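PDB 3G7Q: valine-pyruvate aminotransferase from Salmonella typhimurium, which probably catalyses the pyridoxal-phosphate-dependent transfer of the amino group of L-valine to pyruvate, giving 3-methyl-2-oxobutanoate and L-alanine. Local coordinates for residues A[308-311]-A[312-316]; A[188-191]-A[192-195]; A[42-45]-A[46-49]. All coordinates share one frame; numbering follows the deposited sequence. Where two conformers were deposited one is given.

In the fold
Contact 2 is the core member of the set: its loop, between strand 181-187 and helix 199-211, is centred about 6 Å from the middle of the chain, against about 17 Å for contact 1 and 20 Å for contact 3. Contacts 1 and 3 touch each other, because F310 and Y311 of helix 299-325 pack on A42 and I44, the lead-in to helix 45-61. Contact 2 touches neither. The chemistry follows the place: contact 2 is a tight turn with cis prolines and bridging waters, contact 1 a mid-helix segment with one buried flank and one facing solvent, and contact 3 a helix start beside the second subunit.

Contact 1: residues A[308-311]-A[312-316]; sequences KPFY and YQRVQ. With EDO (1,2-ethanediol), chain E.
F310 and R314 sit one turn apart on helix 299-325, an i, i+4 pair in the middle of the long helix, and their side chains run alongside each other in the same direction. Chi1 of F310 (175°) sets CG beside the carbonyl carbon, and the ring reaches along the helix to R314. The arginine chain bends twice, at chi2 and chi3, and this brings the guanidinium back to the ring: R314 NH2 lies 3.2 Å from F310 CZ. The approach is oblique, with the two planes 53° apart and CZ over the rim of one guanidinium face, so this is no parallel stack. It belongs to one of two conformers modelled for R314.

Beneath the side chains the helix runs on regular bonds, Y312 N to K308 O at 2.9 Å and V315 N to Y311 O at 2.8 Å. P309 has no N-H to give to the preceding turn, and the helix kinks there. On the solvent flank a 1,2-ethanediol, probably from the crystallisation liquor, bridges two residues. Its O1 accepts from K308 NZ at 2.7 Å, in one of two lysine conformers, while its C2 lies 3.7 Å above the centre of the Y312 ring. On the inner flank F310 CD1 stands 4.1 Å over the centre of the Y311 ring, and the Y311 hydroxyl bonds the backbone N of A42.

The chemistry is thus divided round the helix. F310 and Y311 give the inward side its aromatic packing against the A42 to I44 loop, with the phenol end anchored by a backbone N-H. The charged tip of R314 rests against carbon; in this conformer its NE is buried with no partner in the model, a doubtful point given the second conformer.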
loop_
_atom_site.group_PDB
_atom_site.type_symbol
_atom_site.label_atom_id
_atom_site.label_comp_id
_atom_site.label_asym_id
_atom_site.label_seq_id
_atom_site.Cartn_x
_atom_site.Cartn_y
_atom_site.Cartn_z
ATOM N N LYS A 308 -12.686 23.581 -6.454
ATOM C CA LYS A 308 -14.143 23.568 -6.449
ATOM C C LYS A 308 -14.761 24.308 -7.661
ATOM O O LYS A 308 -15.629 23.767 -8.331
ATOM C CB LYS A 308 -14.678 24.156 -5.136
ATOM C CG LYS A 308 -16.194 24.233 -5.085
ATOM C CD LYS A 308 -16.665 24.741 -3.737
ATOM C CE LYS A 308 -18.099 25.226 -3.803
ATOM N NZ LYS A 308 -18.612 25.677 -2.465
ATOM N N PRO A 309 -14.331 25.547 -7.938
ATOM C CA PRO A 309 -14.967 26.231 -9.088
ATOM C C PRO A 309 -14.759 25.566 -10.442
ATOM O O PRO A 309 -15.619 25.672 -11.324
ATOM C CB PRO A 309 -14.337 27.625 -9.085
ATOM C CG PRO A 309 -13.576 27.721 -7.863
ATOM C CD PRO A 309 -13.343 26.413 -7.274
ATOM N N PHE A 310 -13.600 24.945 -10.630
ATOM C CA PHE A 310 -13.323 24.221 -11.856
ATOM C C PHE A 310 -14.346 23.112 -12.058
ATOM O O PHE A 310 -14.935 23.001 -13.129
ATOM C CB PHE A 310 -11.917 23.608 -11.841
ATOM C CG PHE A 310 -11.633 22.734 -13.046
ATOM C CD1 PHE A 310 -11.988 21.393 -13.061
ATOM C CD2 PHE A 310 -10.993 23.273 -14.146
ATOM C CE1 PHE A 310 -11.711 20.609 -14.205
ATOM C CE2 PHE A 310 -10.725 22.503 -15.249
ATOM C CZ PHE A 310 -11.088 21.183 -15.268
ATOM N N TYR A 311 -14.536 22.260 -11.047
ATOM C CA TYR A 311 -15.470 21.153 -11.181
ATOM C C TYR A 311 -16.920 21.621 -11.251
ATOM O O TYR A 311 -17.716 21.021 -11.927
ATOM C CB TYR A 311 -15.297 20.167 -10.029
ATOM C CG TYR A 311 -14.030 19.318 -10.130
ATOM C CD1 TYR A 311 -13.985 18.221 -10.956
ATOM C CD2 TYR A 311 -12.892 19.611 -9.377
ATOM C CE1 TYR A 311 -12.871 17.451 -11.034
ATOM C CE2 TYR A 311 -11.740 18.824 -9.456
ATOM C CZ TYR A 311 -11.734 17.761 -10.297
ATOM O OH TYR A 311 -10.630 16.943 -10.414
ATOM N N TYR A 312 -17.264 22.672 -10.523
ATOM C CA TYR A 312 -18.638 23.179 -10.547
ATOM C C TYR A 312 -18.992 23.641 -11.968
ATOM O O TYR A 312 -20.057 23.309 -12.519
ATOM C CB TYR A 312 -18.791 24.291 -9.541
ATOM C CG TYR A 312 -20.200 24.845 -9.490
ATOM C CD1 TYR A 312 -21.253 24.059 -9.046
ATOM C CD2 TYR A 312 -20.454 26.122 -9.894
ATOM C CE1 TYR A 312 -22.557 24.570 -8.997
ATOM C CE2 TYR A 312 -21.742 26.632 -9.851
ATOM C CZ TYR A 312 -22.773 25.845 -9.391
ATOM O OH TYR A 312 -24.044 26.382 -9.348
ATOM N N GLN A 313 -18.075 24.340 -12.605
ATOM C CA GLN A 313 -18.344 24.772 -13.969
ATOM C C GLN A 313 -18.444 23.597 -14.921
ATOM O O GLN A 313 -19.298 23.583 -15.834
ATOM C CB GLN A 313 -17.234 25.652 -14.471
ATOM C CG GLN A 313 -17.611 26.341 -15.763
ATOM C CD GLN A 313 -16.424 26.700 -16.579
ATOM O OE1 GLN A 313 -16.022 27.868 -16.642
ATOM N NE2 GLN A 313 -15.832 25.685 -17.218
ATOM N N ARG A 314 -17.555 22.635 -14.732
ATOM C CA ARG A 314 -17.508 21.471 -15.600
ATOM C C ARG A 314 -18.758 20.587 -15.448
ATOM O O ARG A 314 -19.262 20.066 -16.440
ATOM C CB ARG A 314 -16.202 20.693 -15.377
ATOM C CG ARG A 314 -15.819 19.749 -16.504
ATOM C CD ARG A 314 -15.619 20.535 -17.849
ATOM N NE ARG A 314 -14.407 21.355 -17.894
ATOM C CZ ARG A 314 -13.199 20.909 -18.248
ATOM N NH1 ARG A 314 -12.993 19.638 -18.570
ATOM N NH2 ARG A 314 -12.172 21.736 -18.268
ATOM N N VAL A 315 -19.276 20.432 -14.229
ATOM C CA VAL A 315 -20.465 19.626 -14.024
ATOM C C VAL A 315 -21.662 20.324 -14.672
ATOM O O VAL A 315 -22.493 19.671 -15.304
ATOM C CB VAL A 315 -20.731 19.211 -12.529
ATOM C CG1 VAL A 315 -21.285 20.340 -11.696
ATOM C CG2 VAL A 315 -21.666 18.020 -12.507
ATOM N N GLN A 316 -21.751 21.642 -14.547
ATOM C CA GLN A 316 -22.859 22.372 -15.153
ATOM C C GLN A 316 -22.821 22.275 -16.674
ATOM O O GLN A 316 -23.857 22.109 -17.345
ATOM C CB GLN A 316 -22.828 23.834 -14.696
ATOM C CG GLN A 316 -23.221 24.005 -13.241
ATOM C CD GLN A 316 -23.515 25.476 -12.915
ATOM O OE1 GLN A 316 -22.707 26.354 -13.205
ATOM N NE2 GLN A 316 -24.664 25.729 -12.324
HETATM C C1 EDO E . -21.816 26.092 -4.437
HETATM O O1 EDO E . -21.188 25.526 -3.241
HETATM C C2 EDO E . -20.996 25.865 -5.721
HETATM O O2 EDO E . -20.299 27.100 -6.064
#

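Contact 2: residues A[188-191]-A[192-195]; sequences RPTN and PTGN
T190 and T193 lie side by side and point the same way, and both hydroxyls serve N195, one directly and the other through water. T193 turns OG1 toward the methyl of T190, 3.5 Å from T190 CG2, because its hydroxyl occupies the position between backbone N and carbonyl carbon (chi1 55°). From there the same oxygen accepts a hydrogen bond from N195 N at 3.0 Å, which makes an ST turn. T190 has its methyl anti to the backbone N and OG1 beside that N, where two waters connect the hydroxyl to N195.

Water 1 accepts from T190 OG1 and donates to N195 O at 2.9 Å; water 2 donates to T190 OG1 at 2.8 Å and accepts from N195 ND2. S187 OG is a further partner of the T190 hydroxyl, and K167 holds N195 OD1, so these buried polar groups are well supplied.

The backbone closes the turn under the side chains. G194 N gives to T190 O at 2.8 Å, and T190 N gives to N195 O at 2.9 Å. G194 itself takes a left-handed backbone (phi 76°), which turns the chain back toward T190. N191 points its CB away from the turn, while its amide folds back until OD1 is 3.0 Å from P192 N, an atom with no hydrogen to offer; the bond to OD1 comes instead from R389 NH1.

Cis peptides precede both P189 and P192, a pair of sharp bends within a few residues. The sequence N191-P192-T193-G194 is the Asn-Pro-Thr-Gly signature of class I aminotransferases. As in that family, N191 probably lies beside the pyridoxal phosphate ring, and R389 probably corresponds to the arginine that binds the substrate carboxylate.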
loop_
_atom_site.group_PDB
_atom_site.type_symbol
_atom_site.label_atom_id
_atom_site.label_comp_id
_atom_site.label_asym_id
_atom_site.label_seq_id
_atom_site.Cartn_x
_atom_site.Cartn_y
_atom_site.Cartn_z
ATOM N N ARG A 188 -19.319 11.184 1.748
ATOM C CA ARG A 188 -19.922 12.509 1.662
ATOM C C ARG A 188 -18.933 13.540 1.160
ATOM O O ARG A 188 -18.025 13.921 1.902
ATOM C CB ARG A 188 -20.419 12.950 3.049
ATOM C CG ARG A 188 -21.363 14.125 3.072
ATOM C CD ARG A 188 -21.618 14.548 4.507
ATOM N NE ARG A 188 -22.835 15.321 4.663
ATOM C CZ ARG A 188 -23.035 16.260 5.597
ATOM N NH1 ARG A 188 -22.062 16.612 6.435
ATOM N NH2 ARG A 188 -24.188 16.887 5.678
ATOM N N PRO A 189 -19.054 13.981 -0.105
ATOM C CA PRO A 189 -19.972 13.555 -1.180
ATOM C C PRO A 189 -19.676 12.141 -1.629
ATOM O O PRO A 189 -18.581 11.608 -1.407
ATOM C CB PRO A 189 -19.673 14.510 -2.335
ATOM C CG PRO A 189 -18.908 15.672 -1.710
ATOM C CD PRO A 189 -18.179 15.081 -0.536
ATOM N N THR A 190 -20.657 11.545 -2.297
ATOM C CA THR A 190 -20.591 10.134 -2.650
ATOM C C THR A 190 -20.203 9.809 -4.089
ATOM O O THR A 190 -20.645 10.469 -5.024
ATOM C CB THR A 190 -21.989 9.514 -2.406
ATOM O OG1 THR A 190 -22.348 9.675 -1.029
ATOM C CG2 THR A 190 -22.042 8.014 -2.793
ATOM N N ASN A 191 -19.318 8.822 -4.214
ATOM C CA ASN A 191 -19.070 8.124 -5.473
ATOM C C ASN A 191 -20.046 6.927 -5.307
ATOM O O ASN A 191 -19.875 6.110 -4.401
ATOM C CB ASN A 191 -17.608 7.701 -5.553
ATOM C CG ASN A 191 -17.298 6.759 -6.715
ATOM O OD1 ASN A 191 -18.197 6.290 -7.453
ATOM N ND2 ASN A 191 -15.992 6.417 -6.861
ATOM N N PRO A 192 -20.962 6.685 -6.269
ATOM C CA PRO A 192 -21.103 7.187 -7.643
ATOM C C PRO A 192 -22.130 8.247 -7.992
ATOM O O PRO A 192 -22.208 8.638 -9.150
ATOM C CB PRO A 192 -21.537 5.893 -8.362
ATOM C CG PRO A 192 -22.531 5.304 -7.396
ATOM C CD PRO A 192 -21.930 5.592 -6.015
ATOM N N THR A 193 -22.872 8.724 -7.017
ATOM C CA THR A 193 -24.020 9.613 -7.264
ATOM C C THR A 193 -23.798 11.093 -7.203
ATOM O O THR A 193 -24.582 11.870 -7.745
ATOM C CB THR A 193 -25.089 9.302 -6.203
ATOM O OG1 THR A 193 -24.507 9.418 -4.899
ATOM C CG2 THR A 193 -25.633 7.866 -6.362
ATOM N N GLY A 194 -22.742 11.500 -6.511
ATOM C CA GLY A 194 -22.531 12.891 -6.187
ATOM C C GLY A 194 -23.458 13.319 -5.040
ATOM O O GLY A 194 -23.588 14.530 -4.750
ATOM N N ASN A 195 -24.132 12.371 -4.393
ATOM C CA ASN A 195 -25.023 12.721 -3.312
ATOM C C ASN A 195 -24.283 13.267 -2.095
ATOM O O ASN A 195 -23.186 12.810 -1.776
ATOM C CB ASN A 195 -25.800 11.506 -2.847
ATOM C CG ASN A 195 -26.914 11.869 -1.868
ATOM O OD1 ASN A 195 -27.690 12.804 -2.116
ATOM N ND2 ASN A 195 -26.985 11.140 -0.742
HETATM O O HOH W 1 -23.195 11.758 0.882
HETATM O O HOH W 2 -24.998 8.917 -0.598
#

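Contact 3: residues A[42-45]-A[46-49]; sequences AHIP and AMQD
A46 follows P45 into helix 45-61; I44, just before, holds the N-cap position.

M47, modelled as selenomethionine, comes next. Its side chain runs beside that of I44 in the same direction, CG resting 3.9 Å from I44 CB. The bend at chi2 then leads SE away from I44, and the side chain also packs on V306 of helix 299-325. Its backbone N reaches I44 O only weakly.

Q48 makes the firm bond to that same carbonyl and so closes the first turn: N gives to I44 O at 2.9 Å. With chi2 bent (-66°), the side chain doubles back over the helix start to H43, and H43 ND1 donates to Q48 OE1 at 2.9 Å. The acceptor lies in the imidazole plane, at the ring edge, yet the donor stands 38° out of the amide plane. This bond belongs to one of two modelled conformers of Q48. N70 of the second subunit packs on H43 and C69 of that subunit on Q48.

D49 N continues the helix bonding, giving to P45 O at 3.0 Å. Its carboxylate lies alongside the same carbonyl, with D49 CG 3.3 Å from P45 O.

The whole is a helix N-terminus with proline at the first position after the N-cap, tied to its lead-in loop by a histidine-glutamine bond at the dimer interface.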
loop_
_atom_site.group_PDB
_atom_site.type_symbol
_atom_site.label_atom_id
_atom_site.label_comp_id
_atom_site.label_asym_id
_atom_site.label_seq_id
_atom_site.Cartn_x
_atom_site.Cartn_y
_atom_site.Cartn_z
ATOM N N ALA A 42 -9.532 15.545 -12.691
ATOM C CA ALA A 42 -9.123 16.358 -13.811
ATOM C C ALA A 42 -7.697 16.843 -13.681
ATOM O O ALA A 42 -7.110 16.793 -12.608
ATOM C CB ALA A 42 -10.073 17.571 -13.902
ATOM N N HIS A 43 -7.119 17.263 -14.804
ATOM C CA HIS A 43 -5.831 17.944 -14.802
ATOM C C HIS A 43 -6.126 19.431 -14.951
ATOM O O HIS A 43 -6.257 19.933 -16.060
ATOM C CB HIS A 43 -4.945 17.463 -15.934
ATOM C CG HIS A 43 -4.607 16.022 -15.826
ATOM N ND1 HIS A 43 -3.619 15.561 -14.985
ATOM C CD2 HIS A 43 -5.144 14.934 -16.423
ATOM C CE1 HIS A 43 -3.547 14.246 -15.089
ATOM N NE2 HIS A 43 -4.460 13.841 -15.953
ATOM N N ILE A 44 -6.216 20.131 -13.827
ATOM C CA ILE A 44 -6.573 21.534 -13.833
ATOM C C ILE A 44 -5.315 22.298 -14.122
ATOM O O ILE A 44 -4.323 22.176 -13.368
ATOM C CB ILE A 44 -7.217 21.966 -12.496
ATOM C CG1 ILE A 44 -8.461 21.110 -12.208
ATOM C CG2 ILE A 44 -7.496 23.465 -12.510
ATOM C CD1 ILE A 44 -9.144 21.374 -10.832
ATOM N N PRO A 45 -5.306 23.082 -15.221
ATOM C CA PRO A 45 -4.056 23.805 -15.561
ATOM C C PRO A 45 -3.399 24.573 -14.422
ATOM O O PRO A 45 -2.187 24.451 -14.243
ATOM C CB PRO A 45 -4.500 24.738 -16.693
ATOM C CG PRO A 45 -5.597 23.987 -17.351
ATOM C CD PRO A 45 -6.353 23.323 -16.234
ATOM N N ALA A 46 -4.186 25.322 -13.636
ATOM C CA ALA A 46 -3.651 26.079 -12.518
ATOM C C ALA A 46 -3.034 25.170 -11.459
ATOM O O ALA A 46 -2.020 25.536 -10.820
ATOM C CB ALA A 46 -4.746 26.991 -11.892
HETATM N N MSE A 47 -3.620 23.993 -11.267
HETATM C CA MSE A 47 -3.083 23.017 -10.290
HETATM C C MSE A 47 -1.804 22.379 -10.812
HETATM O O MSE A 47 -0.853 22.194 -10.044
HETATM C CB MSE A 47 -4.121 21.958 -9.913
HETATM C CG MSE A 47 -5.325 22.523 -9.175
HETATM SE SE MSE A 47 -4.909 23.429 -7.507
HETATM C CE MSE A 47 -4.107 21.930 -6.566
ATOM N N GLN A 48 -1.757 22.056 -12.095
ATOM C CA GLN A 48 -0.529 21.474 -12.659
ATOM C C GLN A 48 0.617 22.470 -12.538
ATOM O O GLN A 48 1.740 22.097 -12.167
ATOM C CB GLN A 48 -0.754 21.053 -14.098
ATOM C CG GLN A 48 -1.818 19.949 -14.286
ATOM C CD GLN A 48 -1.456 18.585 -13.689
ATOM O OE1 GLN A 48 -2.317 17.714 -13.556
ATOM N NE2 GLN A 48 -0.180 18.387 -13.358
ATOM N N ASP A 49 0.333 23.749 -12.790
ATOM C CA ASP A 49 1.348 24.789 -12.639
ATOM C C ASP A 49 1.799 24.893 -11.180
ATOM O O ASP A 49 2.994 24.988 -10.897
ATOM C CB ASP A 49 0.807 26.164 -13.089
ATOM C CG ASP A 49 0.543 26.247 -14.587
ATOM O OD1 ASP A 49 1.014 25.382 -15.367
ATOM O OD2 ASP A 49 -0.140 27.218 -14.990
#